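Ribokinase, putative (Burkholderia thailandensis, PDB 3B1N) is a pfkB-family nucleoside kinase that binds ADP and the nucleoside analogue mizoribine and probably phosphorylates nucleosides at the expense of ATP. Local coordinates at residues A72-P77 and D97-Q102; A101-T106 and Q113-H118. One frame throughout, in Å; residues are numbered along the deposited sequence. Where two conformers were deposited one is given.

Contact 1: A72-P77 and D97-Q102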
loop_
_atom_site.group_PDB
_atom_site.type_symbol
_atom_site.label_atom_id
_atom_site.label_comp_id
_atom_site.label_asym_id
_atom_site.label_seq_id
_atom_site.Cartn_x
_atom_site.Cartn_y
_atom_site.Cartn_z
ATOM N N ALA B 72 -20.206 -14.006 -6.714
ATOM C CA ALA B 72 -21.131 -14.696 -5.814
ATOM C C ALA B 72 -20.569 -15.161 -4.496
ATOM O O ALA B 72 -21.307 -15.281 -3.514
ATOM C CB ALA B 72 -21.781 -15.887 -6.538
ATOM N N VAL B 73 -19.275 -15.470 -4.437
ATOM C CA VAL B 73 -18.737 -16.022 -3.219
ATOM C C VAL B 73 -18.939 -15.063 -2.073
ATOM O O VAL B 73 -19.192 -15.495 -0.948
ATOM C CB VAL B 73 -17.227 -16.378 -3.360
ATOM C CG1 VAL B 73 -16.594 -16.848 -1.986
ATOM C CG2 VAL B 73 -17.051 -17.436 -4.401
ATOM N N ASP B 74 -18.774 -13.753 -2.333
ATOM C CA ASP B 74 -18.832 -12.801 -1.220
ATOM C C ASP B 74 -19.657 -11.567 -1.544
ATOM O O ASP B 74 -19.573 -10.599 -0.827
ATOM C CB ASP B 74 -17.424 -12.441 -0.754
ATOM C CG ASP B 74 -16.581 -11.875 -1.850
ATOM O OD1 ASP B 74 -17.088 -11.713 -2.985
ATOM O OD2 ASP B 74 -15.379 -11.601 -1.558
ATOM N N ALA B 75 -20.523 -11.672 -2.550
ATOM C CA ALA B 75 -21.408 -10.536 -2.919
ATOM C C ALA B 75 -22.484 -10.227 -1.880
ATOM O O ALA B 75 -22.936 -9.061 -1.831
ATOM C CB ALA B 75 -22.068 -10.767 -4.227
ATOM N N GLN B 76 -22.924 -11.202 -1.094
ATOM C CA GLN B 76 -24.184 -11.005 -0.336
ATOM C C GLN B 76 -24.213 -9.803 0.607
ATOM O O GLN B 76 -25.238 -9.083 0.602
ATOM C CB GLN B 76 -24.581 -12.290 0.430
ATOM C CG GLN B 76 -26.119 -12.338 0.765
ATOM C CD GLN B 76 -26.981 -12.378 -0.494
ATOM O OE1 GLN B 76 -26.816 -13.293 -1.326
ATOM N NE2 GLN B 76 -27.912 -11.434 -0.642
ATOM N N PRO B 77 -23.131 -9.537 1.344
ATOM C CA PRO B 77 -23.207 -8.346 2.214
ATOM C C PRO B 77 -23.451 -7.065 1.438
ATOM O O PRO B 77 -24.164 -6.160 1.922
ATOM C CB PRO B 77 -21.846 -8.333 2.926
ATOM C CG PRO B 77 -21.535 -9.834 3.015
ATOM C CD PRO B 77 -21.949 -10.370 1.664
ATOM N N ASP B 97 -19.425 -18.423 -8.500
ATOM C CA ASP B 97 -18.129 -19.040 -8.157
ATOM C C ASP B 97 -16.935 -18.103 -8.354
ATOM O O ASP B 97 -15.805 -18.518 -8.720
ATOM C CB ASP B 97 -17.934 -20.366 -8.950
ATOM C CG ASP B 97 -16.781 -21.188 -8.422
ATOM O OD1 ASP B 97 -15.953 -21.685 -9.242
ATOM O OD2 ASP B 97 -16.684 -21.311 -7.183
ATOM N N THR B 98 -17.174 -16.822 -8.081
ATOM C CA THR B 98 -16.164 -15.767 -8.311
ATOM C C THR B 98 -16.113 -14.877 -7.067
ATOM O O THR B 98 -17.151 -14.703 -6.401
ATOM C CB THR B 98 -16.564 -14.915 -9.562
ATOM O OG1 THR B 98 -16.605 -15.765 -10.701
ATOM C CG2 THR B 98 -15.581 -13.811 -9.877
ATOM N N TYR B 99 -14.938 -14.316 -6.787
ATOM C CA TYR B 99 -14.816 -13.343 -5.691
ATOM C C TYR B 99 -15.072 -11.943 -6.231
ATOM O O TYR B 99 -14.716 -11.645 -7.371
ATOM C CB TYR B 99 -13.440 -13.402 -5.017
ATOM C CG TYR B 99 -13.266 -14.639 -4.144
ATOM C CD1 TYR B 99 -13.454 -14.555 -2.763
ATOM C CD2 TYR B 99 -12.902 -15.866 -4.707
ATOM C CE1 TYR B 99 -13.257 -15.699 -1.947
ATOM C CE2 TYR B 99 -12.741 -16.996 -3.901
ATOM C CZ TYR B 99 -12.929 -16.883 -2.546
ATOM O OH TYR B 99 -12.760 -17.981 -1.751
ATOM N N SER B 100 -15.654 -11.072 -5.387
ATOM C CA SER B 100 -15.738 -9.669 -5.742
ATOM C C SER B 100 -14.370 -9.007 -5.723
ATOM O O SER B 100 -13.443 -9.475 -5.039
ATOM C CB SER B 100 -16.678 -8.944 -4.765
ATOM O OG SER B 100 -17.910 -9.634 -4.683
ATOM N N ALA B 101 -14.284 -7.875 -6.426
ATOM C CA ALA B 101 -13.086 -7.010 -6.379
ATOM C C ALA B 101 -12.694 -6.660 -4.957
ATOM O O ALA B 101 -13.534 -6.433 -4.103
ATOM C CB ALA B 101 -13.315 -5.720 -7.182
ATOM N N GLN B 102 -11.380 -6.586 -4.717
ATOM C CA GLN B 102 -10.841 -6.251 -3.404
ATOM C C GLN B 102 -9.699 -5.262 -3.591
ATOM O O GLN B 102 -8.795 -5.485 -4.383
ATOM C CB GLN B 102 -10.366 -7.539 -2.679
ATOM C CG GLN B 102 -9.510 -7.250 -1.483
ATOM C CD GLN B 102 -10.315 -6.896 -0.263
ATOM O OE1 GLN B 102 -11.137 -7.703 0.210
ATOM N NE2 GLN B 102 -10.049 -5.704 0.303
HETATM O O HOH W 1 -13.307 -10.570 -2.551
#

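Contact 2: A101-T106 and Q113-H118. With MZR (5-hydroxy-1-(beta-D-ribofuranosyl)-1H-imidazole-4-carboxamide), chain F.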
loop_
_atom_site.group_PDB
_atom_site.type_symbol
_atom_site.label_atom_id
_atom_site.label_comp_id
_atom_site.label_asym_id
_atom_site.label_seq_id
_atom_site.Cartn_x
_atom_site.Cartn_y
_atom_site.Cartn_z
ATOM N N ALA B 101 -14.284 -7.875 -6.426
ATOM C CA ALA B 101 -13.086 -7.010 -6.379
ATOM C C ALA B 101 -12.694 -6.660 -4.957
ATOM O O ALA B 101 -13.534 -6.433 -4.103
ATOM C CB ALA B 101 -13.315 -5.720 -7.182
ATOM N N GLN B 102 -11.380 -6.586 -4.717
ATOM C CA GLN B 102 -10.841 -6.251 -3.404
ATOM C C GLN B 102 -9.699 -5.262 -3.591
ATOM O O GLN B 102 -8.795 -5.485 -4.383
ATOM C CB GLN B 102 -10.366 -7.539 -2.679
ATOM C CG GLN B 102 -9.510 -7.250 -1.483
ATOM C CD GLN B 102 -10.315 -6.896 -0.263
ATOM O OE1 GLN B 102 -11.137 -7.703 0.210
ATOM N NE2 GLN B 102 -10.049 -5.704 0.303
ATOM N N ALA B 103 -9.782 -4.141 -2.891
ATOM C CA ALA B 103 -8.712 -3.129 -2.968
ATOM C C ALA B 103 -7.993 -3.080 -1.652
ATOM O O ALA B 103 -8.612 -3.032 -0.596
ATOM C CB ALA B 103 -9.335 -1.736 -3.254
ATOM N N MET B 104 -6.662 -3.136 -1.716
ATOM C CA MET B 104 -5.844 -2.947 -0.524
ATOM C C MET B 104 -5.222 -1.565 -0.696
ATOM O O MET B 104 -4.412 -1.355 -1.580
ATOM C CB MET B 104 -4.770 -4.061 -0.433
ATOM C CG MET B 104 -5.312 -5.490 -0.441
ATOM S SD MET B 104 -5.975 -5.931 1.184
ATOM C CE MET B 104 -4.551 -5.754 2.245
ATOM N N ILE B 105 -5.714 -0.607 0.078
ATOM C CA ILE B 105 -5.398 0.808 -0.120
ATOM C C ILE B 105 -4.544 1.360 1.023
ATOM O O ILE B 105 -4.961 1.320 2.161
ATOM C CB ILE B 105 -6.751 1.595 -0.152
ATOM C CG1 ILE B 105 -7.678 0.999 -1.207
ATOM C CG2 ILE B 105 -6.517 3.144 -0.346
ATOM C CD1 ILE B 105 -9.128 1.658 -1.196
ATOM N N THR B 106 -3.354 1.875 0.677
ATOM C CA THR B 106 -2.574 2.597 1.689
ATOM C C THR B 106 -2.638 4.086 1.480
ATOM O O THR B 106 -2.315 4.561 0.387
ATOM C CB THR B 106 -1.174 2.116 1.779
ATOM O OG1 THR B 106 -1.196 0.711 2.000
ATOM C CG2 THR B 106 -0.494 2.913 2.935
ATOM N N GLN B 113 -2.757 7.947 -2.303
ATOM C CA GLN B 113 -3.206 6.539 -2.250
ATOM C C GLN B 113 -2.226 5.664 -3.048
ATOM O O GLN B 113 -1.935 6.025 -4.196
ATOM C CB GLN B 113 -4.599 6.395 -2.915
ATOM C CG GLN B 113 -5.756 6.980 -2.123
ATOM C CD GLN B 113 -7.158 6.730 -2.727
ATOM O OE1 GLN B 113 -7.569 5.593 -2.999
ATOM N NE2 GLN B 113 -7.915 7.812 -2.882
ATOM N N ILE B 114 -1.753 4.530 -2.504
ATOM C CA ILE B 114 -1.155 3.481 -3.346
ATOM C C ILE B 114 -2.003 2.206 -3.098
ATOM O O ILE B 114 -2.146 1.757 -1.917
ATOM C CB ILE B 114 0.321 3.201 -2.995
ATOM C CG1 ILE B 114 1.140 4.471 -3.221
ATOM C CG2 ILE B 114 0.844 1.991 -3.868
ATOM C CD1 ILE B 114 2.643 4.332 -2.764
ATOM N N THR B 115 -2.621 1.707 -4.164
ATOM C CA THR B 115 -3.629 0.641 -4.040
ATOM C C THR B 115 -3.202 -0.591 -4.841
ATOM O O THR B 115 -2.860 -0.478 -6.017
ATOM C CB THR B 115 -4.966 1.154 -4.568
ATOM O OG1 THR B 115 -5.416 2.208 -3.709
ATOM C CG2 THR B 115 -6.025 0.030 -4.633
ATOM N N ALA B 116 -3.198 -1.758 -4.195
ATOM C CA ALA B 116 -3.117 -3.016 -4.916
ATOM C C ALA B 116 -4.538 -3.510 -5.093
ATOM O O ALA B 116 -5.264 -3.692 -4.092
ATOM C CB ALA B 116 -2.353 -4.022 -4.065
ATOM N N PHE B 117 -4.894 -3.761 -6.339
ATOM C CA PHE B 117 -6.301 -4.046 -6.652
ATOM C C PHE B 117 -6.408 -5.443 -7.230
ATOM O O PHE B 117 -5.753 -5.737 -8.233
ATOM C CB PHE B 117 -6.833 -2.961 -7.614
ATOM C CG PHE B 117 -8.322 -2.905 -7.682
ATOM C CD1 PHE B 117 -9.048 -2.141 -6.753
ATOM C CD2 PHE B 117 -8.991 -3.626 -8.676
ATOM C CE1 PHE B 117 -10.435 -2.112 -6.841
ATOM C CE2 PHE B 117 -10.386 -3.620 -8.735
ATOM C CZ PHE B 117 -11.089 -2.836 -7.823
ATOM N N HIS B 118 -7.211 -6.295 -6.582
ATOM C CA HIS B 118 -7.482 -7.625 -7.134
ATOM C C HIS B 118 -8.859 -7.598 -7.800
ATOM O O HIS B 118 -9.857 -7.517 -7.106
ATOM C CB HIS B 118 -7.444 -8.743 -6.105
ATOM C CG HIS B 118 -7.474 -10.098 -6.768
ATOM N ND1 HIS B 118 -8.602 -10.896 -6.778
ATOM C CD2 HIS B 118 -6.560 -10.728 -7.555
ATOM C CE1 HIS B 118 -8.360 -11.980 -7.498
ATOM N NE2 HIS B 118 -7.128 -11.911 -7.968
HETATM N N1 MZR F . -10.137 0.143 -10.735
HETATM O O3 MZR F . -11.874 0.930 -8.698
HETATM C C4 MZR F . -10.635 1.089 -8.042
HETATM C C5 MZR F . -9.334 0.831 -8.618
HETATM C C6 MZR F . -9.075 0.334 -9.971
HETATM O O6 MZR F . -7.875 0.134 -10.256
HETATM N N7 MZR F . -8.481 1.133 -7.601
HETATM C C8 MZR F . -9.205 1.539 -6.533
HETATM N N9 MZR F . -10.545 1.516 -6.790
HETATM C "C1'" MZR F . -11.630 1.937 -5.887
HETATM C "C2'" MZR F . -11.596 1.419 -4.460
HETATM O "O2'" MZR F . -12.393 0.240 -4.442
HETATM C "C3'" MZR F . -12.136 2.629 -3.657
HETATM O "O3'" MZR F . -13.349 2.422 -2.929
HETATM C "C4'" MZR F . -12.311 3.721 -4.679
HETATM O "O4'" MZR F . -11.440 3.339 -5.728
HETATM C "C5'" MZR F . -11.911 5.067 -4.122
HETATM O "O5'" MZR F . -12.152 6.034 -5.179
HETATM O O HOH W 2 -1.722 -0.671 -0.225
#

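Contact 1: A72-P77 and D97-Q102
In this ribokinase-type fold, Val73 and Asp74, in the turn after strand 64-71 of the large Rossmann-like sheet, meet Thr98, Tyr99 and Ser100 of the linker leading into strand 101-107 of the smaller sheet, the linker that joins the two sheets. The contact illustrates how one carboxylate can fix an extended segment. With chi1 at 57°, placing CG between the backbone N and the carbonyl carbon, Asp74 turns OD1 into a double grip on Ser100. Ser100 N gives its hydrogen to the syn lone pair of Asp74 OD1 at 2.9 Å, while Ser100 OG donates to the same OD1 from above the carboxylate plane at 2.8 Å. Ser100 OG also bonds to Gly71 N. Asp74 OD2 has a salt bridge to Arg44 and accepts from a water that also donates to Ser100 O. At the outer end, Val73 N donates to Thr98 O at 3.0 Å. The Tyr99 ring is met in two ways: the Asp74 carboxylate, its plane 88° from that of the ring, brings OD2 to the edge, 3.7 Å from CD1, whereas Val73 CG1 sits over a face in a CH-pi contact, 3.9 Å from the ring centroid.

Contact 2: A101-T106 and Q113-H118
Phe117 makes a platform in the nucleoside pocket, and Ala101 and Ala103 on the facing strand approach its ring obliquely: Ala101 CB comes within 3.7 Å of Phe117 CZ, and Ala103 CB within 3.5 Å of Phe117 CD1. Because CG lies anti to the backbone N (chi1 -163°), the ring reaches back toward these two alanines. One of its faces receives the imidazole of mizoribine, whose plane is within about 20° of the phenyl plane and whose C4 is 3.4 Å from Phe117 CE1. The opposite face has Gln102 O above its rim, so the ring lies between the ligand and a backbone carbonyl of the neighbouring strand.

Farther along this side, Ile105 and Thr115 lie alongside each other and point the same way, with Ile105 CG1 3.6 Å from Thr115 OG1. Ile105 CD1 extends to the ribose, 4.0 Å from C3' of mizoribine, and Thr115 CG2 approaches the imidazole at C8. Met104 and Ala116 point to the reverse side, where Met104 CB is 4.4 Å from Ala116 CB. There a water donates to both Met104 O and Ile114 O and is hydrogen-bonded to Thr106 OG1 at 2.7 Å.

The backbone is a regular antiparallel ladder, the strands running at 161°, with reciprocal hydrogen bonds at Gln102-His118, Met104-Ala116 and Thr106-Ile114.

Strand 101-107 is flanked on its other side by strand 10-16, with backbone bonds from Ala103 to Tyr11 and Asn13; that strand also supplies Asp12, a ligand-binding residue. Beyond strand 113-118, a strand of the second subunit adds a parallel ladder that continues the sheet across the dimer interface.

Followed from the N terminus, the chain leaves strand 64-71 of the large sheet, enters contact 1 at Ala72, runs through helix 76-85 and strand 88-95, and returns at residues 97-102 to close that loop. Contact 2 takes over at Ala101 and Gln102, which belong to both contacts, and closes the much shorter turn between strands 101-107 and 113-118. The two closures therefore follow one another, neither enclosing the other. Contact 1 ties the turn between strand 64-71 and helix 76-85 to the approach to the small sheet; contact 2 adds the strand at the dimer edge of that sheet, one face of which meets the nucleoside. They lie about 16 Å apart, centre to centre.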